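Local coordinates for protein NAD(P)H dehydrogenase (quinone) (Mycobacterium tuberculosis, PDB 1XDI) that uses NADH or NADPH to reduce quinones such as menadione, carries one FAD per subunit and may contribute to virulence by raising resistance to reactive oxygen intermediates, at residues Arg116-His129 with Thr281-Leu293. Residues are numbered along the deposited sequence; the frame is centred on the assembly and turned at random.
With FAD (flavin-adenine dinucleotide), chain C.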
loop_
_atom_site.group_PDB
_atom_site.type_symbol
_atom_site.label_atom_id
_atom_site.label_comp_id
_atom_site.label_asym_id
_atom_site.label_seq_id
_atom_site.Cartn_x
_atom_site.Cartn_y
_atom_site.Cartn_z
ATOM N N ARG A 116 43.669 11.484 -10.307
ATOM C CA ARG A 116 43.381 11.470 -8.889
ATOM C C ARG A 116 42.905 12.907 -8.621
ATOM O O ARG A 116 43.550 13.891 -9.062
ATOM C CB ARG A 116 44.666 11.150 -8.129
ATOM C CG ARG A 116 44.480 10.759 -6.676
ATOM C CD ARG A 116 45.713 11.049 -5.830
ATOM N NE ARG A 116 45.678 12.444 -5.335
ATOM C CZ ARG A 116 46.602 13.401 -5.572
ATOM N NH1 ARG A 116 47.694 13.164 -6.312
ATOM N NH2 ARG A 116 46.427 14.620 -5.058
ATOM N N GLY A 117 41.766 13.044 -7.942
ATOM C CA GLY A 117 41.255 14.362 -7.687
ATOM C C GLY A 117 41.397 14.791 -6.242
ATOM O O GLY A 117 41.462 13.956 -5.329
ATOM N N GLU A 118 41.452 16.102 -6.014
ATOM C CA GLU A 118 41.536 16.590 -4.657
ATOM C C GLU A 118 40.912 17.981 -4.566
ATOM O O GLU A 118 40.864 18.707 -5.559
ATOM C CB GLU A 118 42.990 16.564 -4.213
ATOM C CG GLU A 118 43.561 17.866 -3.808
ATOM C CD GLU A 118 45.066 17.883 -3.912
ATOM O OE1 GLU A 118 45.582 17.704 -5.034
ATOM O OE2 GLU A 118 45.726 18.083 -2.868
ATOM N N LEU A 119 40.394 18.310 -3.377
ATOM C CA LEU A 119 39.782 19.607 -3.068
ATOM C C LEU A 119 40.849 20.668 -2.847
ATOM O O LEU A 119 41.791 20.430 -2.081
ATOM C CB LEU A 119 38.954 19.509 -1.787
ATOM C CG LEU A 119 37.506 19.123 -1.939
ATOM C CD1 LEU A 119 37.145 18.268 -0.794
ATOM C CD2 LEU A 119 36.649 20.345 -1.991
ATOM N N ILE A 120 40.733 21.826 -3.508
ATOM C CA ILE A 120 41.718 22.882 -3.290
ATOM C C ILE A 120 41.122 24.235 -2.904
ATOM O O ILE A 120 41.765 25.263 -3.118
ATOM C CB ILE A 120 42.626 23.105 -4.508
ATOM C CG1 ILE A 120 41.806 23.599 -5.697
ATOM C CG2 ILE A 120 43.360 21.837 -4.870
ATOM C CD1 ILE A 120 42.679 23.833 -6.993
ATOM N N ASP A 121 39.924 24.243 -2.321
ATOM C CA ASP A 121 39.257 25.486 -1.905
ATOM C C ASP A 121 40.111 26.528 -1.195
ATOM O O ASP A 121 40.831 26.233 -0.238
ATOM C CB ASP A 121 38.081 25.181 -1.002
ATOM C CG ASP A 121 36.980 24.457 -1.714
ATOM O OD1 ASP A 121 37.296 23.656 -2.622
ATOM O OD2 ASP A 121 35.804 24.682 -1.356
ATOM N N SER A 122 39.969 27.762 -1.654
ATOM C CA SER A 122 40.689 28.911 -1.132
ATOM C C SER A 122 40.627 29.063 0.403
ATOM O O SER A 122 41.662 29.029 1.084
ATOM C CB SER A 122 40.127 30.151 -1.800
ATOM O OG SER A 122 41.086 31.189 -1.826
ATOM N N THR A 123 39.412 29.251 0.920
ATOM C CA THR A 123 39.093 29.397 2.351
ATOM C C THR A 123 38.261 28.152 2.700
ATOM O O THR A 123 38.096 27.290 1.854
ATOM C CB THR A 123 38.198 30.588 2.563
ATOM O OG1 THR A 123 36.837 30.123 2.724
ATOM C CG2 THR A 123 38.268 31.513 1.327
ATOM N N PRO A 124 37.755 28.017 3.949
ATOM C CA PRO A 124 36.981 26.777 4.113
ATOM C C PRO A 124 35.469 26.902 4.024
ATOM O O PRO A 124 34.778 25.874 3.946
ATOM C CB PRO A 124 37.404 26.254 5.490
ATOM C CG PRO A 124 38.718 26.799 5.680
ATOM C CD PRO A 124 38.527 28.249 5.173
ATOM N N GLY A 125 34.933 28.122 3.991
ATOM C CA GLY A 125 33.474 28.230 3.976
ATOM C C GLY A 125 32.732 28.628 2.722
ATOM O O GLY A 125 31.882 29.514 2.779
ATOM N N LEU A 126 32.996 27.983 1.597
ATOM C CA LEU A 126 32.284 28.380 0.404
ATOM C C LEU A 126 31.215 27.440 -0.069
ATOM O O LEU A 126 31.226 26.266 0.231
ATOM C CB LEU A 126 33.250 28.588 -0.723
ATOM C CG LEU A 126 34.301 29.560 -0.253
ATOM C CD1 LEU A 126 35.697 28.977 -0.545
ATOM C CD2 LEU A 126 34.031 30.915 -0.908
ATOM N N ALA A 127 30.279 27.991 -0.826
ATOM C CA ALA A 127 29.190 27.222 -1.393
ATOM C C ALA A 127 29.796 26.386 -2.521
ATOM O O ALA A 127 29.847 25.172 -2.429
ATOM C CB ALA A 127 28.117 28.161 -1.939
ATOM N N ARG A 128 30.283 27.047 -3.570
ATOM C CA ARG A 128 30.874 26.364 -4.703
ATOM C C ARG A 128 32.305 25.950 -4.392
ATOM O O ARG A 128 33.091 26.736 -3.879
ATOM C CB ARG A 128 30.810 27.283 -5.938
ATOM C CG ARG A 128 31.848 26.963 -7.021
ATOM C CD ARG A 128 31.712 27.799 -8.296
ATOM N NE ARG A 128 30.731 27.233 -9.211
ATOM C CZ ARG A 128 30.732 27.447 -10.526
ATOM N NH1 ARG A 128 31.677 28.220 -11.063
ATOM N NH2 ARG A 128 29.793 26.896 -11.304
ATOM N N HIS A 129 32.649 24.711 -4.722
ATOM C CA HIS A 129 33.972 24.174 -4.447
ATOM C C HIS A 129 34.886 24.122 -5.632
ATOM O O HIS A 129 34.493 24.420 -6.760
ATOM C CB HIS A 129 33.819 22.799 -3.880
ATOM C CG HIS A 129 32.929 22.772 -2.688
ATOM N ND1 HIS A 129 33.236 23.444 -1.526
ATOM C CD2 HIS A 129 31.746 22.152 -2.464
ATOM C CE1 HIS A 129 32.291 23.231 -0.636
ATOM N NE2 HIS A 129 31.377 22.450 -1.177
ATOM N N THR A 281 40.704 7.732 2.244
ATOM C CA THR A 281 40.294 9.080 2.530
ATOM C C THR A 281 41.374 10.025 2.889
ATOM O O THR A 281 41.119 11.011 3.580
ATOM C CB THR A 281 39.318 9.118 3.666
ATOM O OG1 THR A 281 39.948 8.536 4.805
ATOM C CG2 THR A 281 38.026 8.360 3.310
ATOM N N SER A 282 42.582 9.740 2.438
ATOM C CA SER A 282 43.670 10.635 2.754
ATOM C C SER A 282 44.169 11.383 1.501
ATOM O O SER A 282 43.995 10.942 0.347
ATOM C CB SER A 282 44.781 9.851 3.412
ATOM O OG SER A 282 45.581 9.227 2.448
ATOM N N GLY A 283 44.761 12.546 1.740
ATOM C CA GLY A 283 45.239 13.350 0.635
ATOM C C GLY A 283 44.134 13.825 -0.297
ATOM O O GLY A 283 44.334 13.914 -1.506
ATOM N N LEU A 284 42.976 14.171 0.257
ATOM C CA LEU A 284 41.845 14.608 -0.563
ATOM C C LEU A 284 41.564 16.079 -0.379
ATOM O O LEU A 284 40.713 16.656 -1.074
ATOM C CB LEU A 284 40.573 13.820 -0.200
ATOM C CG LEU A 284 40.646 12.326 -0.446
ATOM C CD1 LEU A 284 39.375 11.686 -0.026
ATOM C CD2 LEU A 284 40.964 12.086 -1.884
ATOM N N GLY A 285 42.272 16.672 0.585
ATOM C CA GLY A 285 42.091 18.077 0.898
ATOM C C GLY A 285 40.811 18.341 1.661
ATOM O O GLY A 285 40.256 19.438 1.566
ATOM N N LEU A 286 40.340 17.344 2.413
ATOM C CA LEU A 286 39.129 17.487 3.200
ATOM C C LEU A 286 39.374 18.522 4.291
ATOM O O LEU A 286 38.439 18.984 4.924
ATOM C CB LEU A 286 38.753 16.163 3.831
ATOM C CG LEU A 286 38.508 15.008 2.864
ATOM C CD1 LEU A 286 38.638 13.660 3.571
ATOM C CD2 LEU A 286 37.137 15.195 2.269
ATOM N N GLU A 287 40.640 18.888 4.495
ATOM C CA GLU A 287 41.010 19.897 5.488
ATOM C C GLU A 287 40.624 21.257 4.996
ATOM O O GLU A 287 40.239 22.100 5.785
ATOM C CB GLU A 287 42.510 19.964 5.702
ATOM C CG GLU A 287 43.255 18.669 5.457
ATOM C CD GLU A 287 44.148 18.699 4.210
ATOM O OE1 GLU A 287 44.831 19.734 3.956
ATOM O OE2 GLU A 287 44.176 17.663 3.502
ATOM N N ARG A 288 40.786 21.477 3.693
ATOM C CA ARG A 288 40.500 22.766 3.097
ATOM C C ARG A 288 39.028 23.103 3.177
ATOM O O ARG A 288 38.610 24.247 2.940
ATOM C CB ARG A 288 40.994 22.811 1.634
ATOM C CG ARG A 288 42.518 22.861 1.538
ATOM C CD ARG A 288 43.074 23.063 0.124
ATOM N NE ARG A 288 44.503 22.746 0.115
ATOM C CZ ARG A 288 45.048 21.570 -0.239
ATOM N NH1 ARG A 288 44.302 20.530 -0.655
ATOM N NH2 ARG A 288 46.370 21.420 -0.145
ATOM N N VAL A 289 38.238 22.130 3.568
ATOM C CA VAL A 289 36.841 22.414 3.615
ATOM C C VAL A 289 36.170 22.212 4.986
ATOM O O VAL A 289 34.937 22.298 5.106
ATOM C CB VAL A 289 36.199 21.633 2.465
ATOM C CG1 VAL A 289 35.148 20.648 2.959
ATOM C CG2 VAL A 289 35.692 22.628 1.449
ATOM N N GLY A 290 36.987 21.982 6.017
ATOM C CA GLY A 290 36.472 21.805 7.363
ATOM C C GLY A 290 36.158 20.421 7.932
ATOM O O GLY A 290 35.904 20.274 9.128
ATOM N N ILE A 291 36.152 19.410 7.078
ATOM C CA ILE A 291 35.868 18.065 7.501
ATOM C C ILE A 291 37.083 17.465 8.213
ATOM O O ILE A 291 38.213 17.834 7.967
ATOM C CB ILE A 291 35.497 17.211 6.292
ATOM C CG1 ILE A 291 34.142 17.631 5.761
ATOM C CG2 ILE A 291 35.472 15.748 6.638
ATOM C CD1 ILE A 291 33.864 16.953 4.451
ATOM N N GLN A 292 36.819 16.569 9.149
ATOM C CA GLN A 292 37.860 15.882 9.891
ATOM C C GLN A 292 37.380 14.435 9.865
ATOM O O GLN A 292 36.289 14.136 10.361
ATOM C CB GLN A 292 37.971 16.425 11.334
ATOM C CG GLN A 292 38.713 17.785 11.467
ATOM C CD GLN A 292 40.143 17.798 10.819
ATOM O OE1 GLN A 292 40.609 16.783 10.275
ATOM N NE2 GLN A 292 40.827 18.955 10.879
ATOM N N LEU A 293 38.164 13.560 9.230
ATOM C CA LEU A 293 37.806 12.147 9.134
ATOM C C LEU A 293 37.284 11.534 10.459
ATOM O O LEU A 293 37.901 11.660 11.522
ATOM C CB LEU A 293 39.010 11.365 8.618
ATOM C CG LEU A 293 39.212 11.686 7.142
ATOM C CD1 LEU A 293 40.521 11.164 6.651
ATOM C CD2 LEU A 293 38.072 11.046 6.342
HETATM P PA FAD C . 35.462 1.438 -5.200
HETATM O O1A FAD C . 36.508 0.839 -4.268
HETATM O O2A FAD C . 34.679 0.452 -6.064
HETATM O O5B FAD C . 36.234 2.422 -6.071
HETATM C C5B FAD C . 36.478 3.808 -5.819
HETATM C C4B FAD C . 37.406 4.101 -6.978
HETATM O O4B FAD C . 37.787 5.452 -7.022
HETATM C C3B FAD C . 38.802 3.281 -7.071
HETATM O O3B FAD C . 38.743 2.129 -7.913
HETATM C C2B FAD C . 39.798 4.247 -7.511
HETATM O O2B FAD C . 40.276 4.184 -8.856
HETATM C C1B FAD C . 39.170 5.604 -7.315
HETATM N N9A FAD C . 39.811 6.509 -6.446
HETATM C C8A FAD C . 40.377 6.404 -5.192
HETATM N N7A FAD C . 40.893 7.523 -4.752
HETATM C C5A FAD C . 40.661 8.417 -5.756
HETATM C C6A FAD C . 40.955 9.778 -5.943
HETATM N N6A FAD C . 41.589 10.499 -5.041
HETATM N N1A FAD C . 40.558 10.373 -7.123
HETATM C C2A FAD C . 39.909 9.686 -8.076
HETATM N N3A FAD C . 39.579 8.342 -7.972
HETATM C C4A FAD C . 40.039 7.823 -6.718
HETATM N N1 FAD C . 30.151 -5.982 -2.608
HETATM C C2 FAD C . 28.973 -6.524 -3.044
HETATM O O2 FAD C . 27.923 -5.856 -3.080
HETATM N N3 FAD C . 28.959 -7.840 -3.448
HETATM C C4 FAD C . 30.034 -8.684 -3.471
HETATM O O4 FAD C . 29.887 -9.842 -3.862
HETATM C C4X FAD C . 31.176 -8.152 -3.043
HETATM N N5 FAD C . 32.311 -9.012 -3.067
HETATM C C5X FAD C . 33.531 -8.446 -2.617
HETATM C C6 FAD C . 34.714 -9.218 -2.625
HETATM C C7 FAD C . 35.963 -8.707 -2.183
HETATM C C7M FAD C . 37.228 -9.599 -2.226
HETATM C C8 FAD C . 36.000 -7.367 -1.700
HETATM C C8M FAD C . 37.276 -6.723 -1.183
HETATM C C9 FAD C . 34.880 -6.586 -1.694
HETATM C C9A FAD C . 33.654 -7.059 -2.150
HETATM N N10 FAD C . 32.411 -6.264 -2.182
HETATM C C10 FAD C . 31.229 -6.792 -2.619
HETATM C "C1'" FAD C . 32.526 -4.917 -1.772
HETATM C "C2'" FAD C . 32.372 -3.897 -2.862
HETATM O "O2'" FAD C . 33.346 -4.193 -3.923
HETATM C "C3'" FAD C . 32.590 -2.492 -2.376
HETATM O "O3'" FAD C . 31.545 -2.167 -1.496
HETATM C "C4'" FAD C . 32.519 -1.419 -3.445
HETATM O "O4'" FAD C . 33.659 -1.780 -4.312
HETATM C "C5'" FAD C . 32.820 -0.053 -3.064
HETATM O "O5'" FAD C . 32.590 0.794 -4.181
HETATM P P FAD C . 32.963 2.309 -4.218
HETATM O O1P FAD C . 32.450 2.772 -5.455
HETATM O O2P FAD C . 32.585 3.061 -3.002
HETATM O O3P FAD C . 34.501 2.207 -4.231
#
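The end of strand 116-119 and the loop after it run beside the two overlapping type I turns of 285-290, joined backbone to backbone where Leu119 N donates to the O of Leu284, the residue just before those turns (2.9 Å, 166° at the hydrogen). Arg288 supplies the second bond. Its chain, extended from CG to NE, passes its CD over Ile120 CA and brings NH1 to Leu119 O at 2.9 Å, so that both polar backbone atoms of Leu119 are engaged by the loop. The same NH1 lies 3.6 Å from Glu118 OE2 in a long salt bridge, with carboxylate and guanidinium planes inclined to each other by 62°; Glu118 OE1 pairs with Arg116 NH2, completing a charged network along this edge. The CB of Leu119 is directed at the loop, and its CD1 meets Leu286 CD2 and its CD2 meets Val289 CG2, while Ile312 of strand 312-314 packs on both Leu119 and Val289. Val289 CG2 also rests against Asp121 OD2 (3.5 Å) and the ring of His129. There, His129 ND1 donates in its ring plane to the syn lone pair of Asp121 OD2, and NE2 bonds to Thr310 O, two bonds that would hold the ring's rotation. Beyond, Pro124 CA makes a CH...O contact with Arg288 O. At the other end, Gly117 N donates a hydrogen bond to adenine N1A of FAD (3.0 Å), and Leu284 CD2 lies 3.6 Å from N6A. The contact thus ties the three-stranded antiparallel sheet to the loop leading toward strand 312-314, at the adenine end of the FAD site in this Rossmann-type flavoprotein disulfide reductase fold.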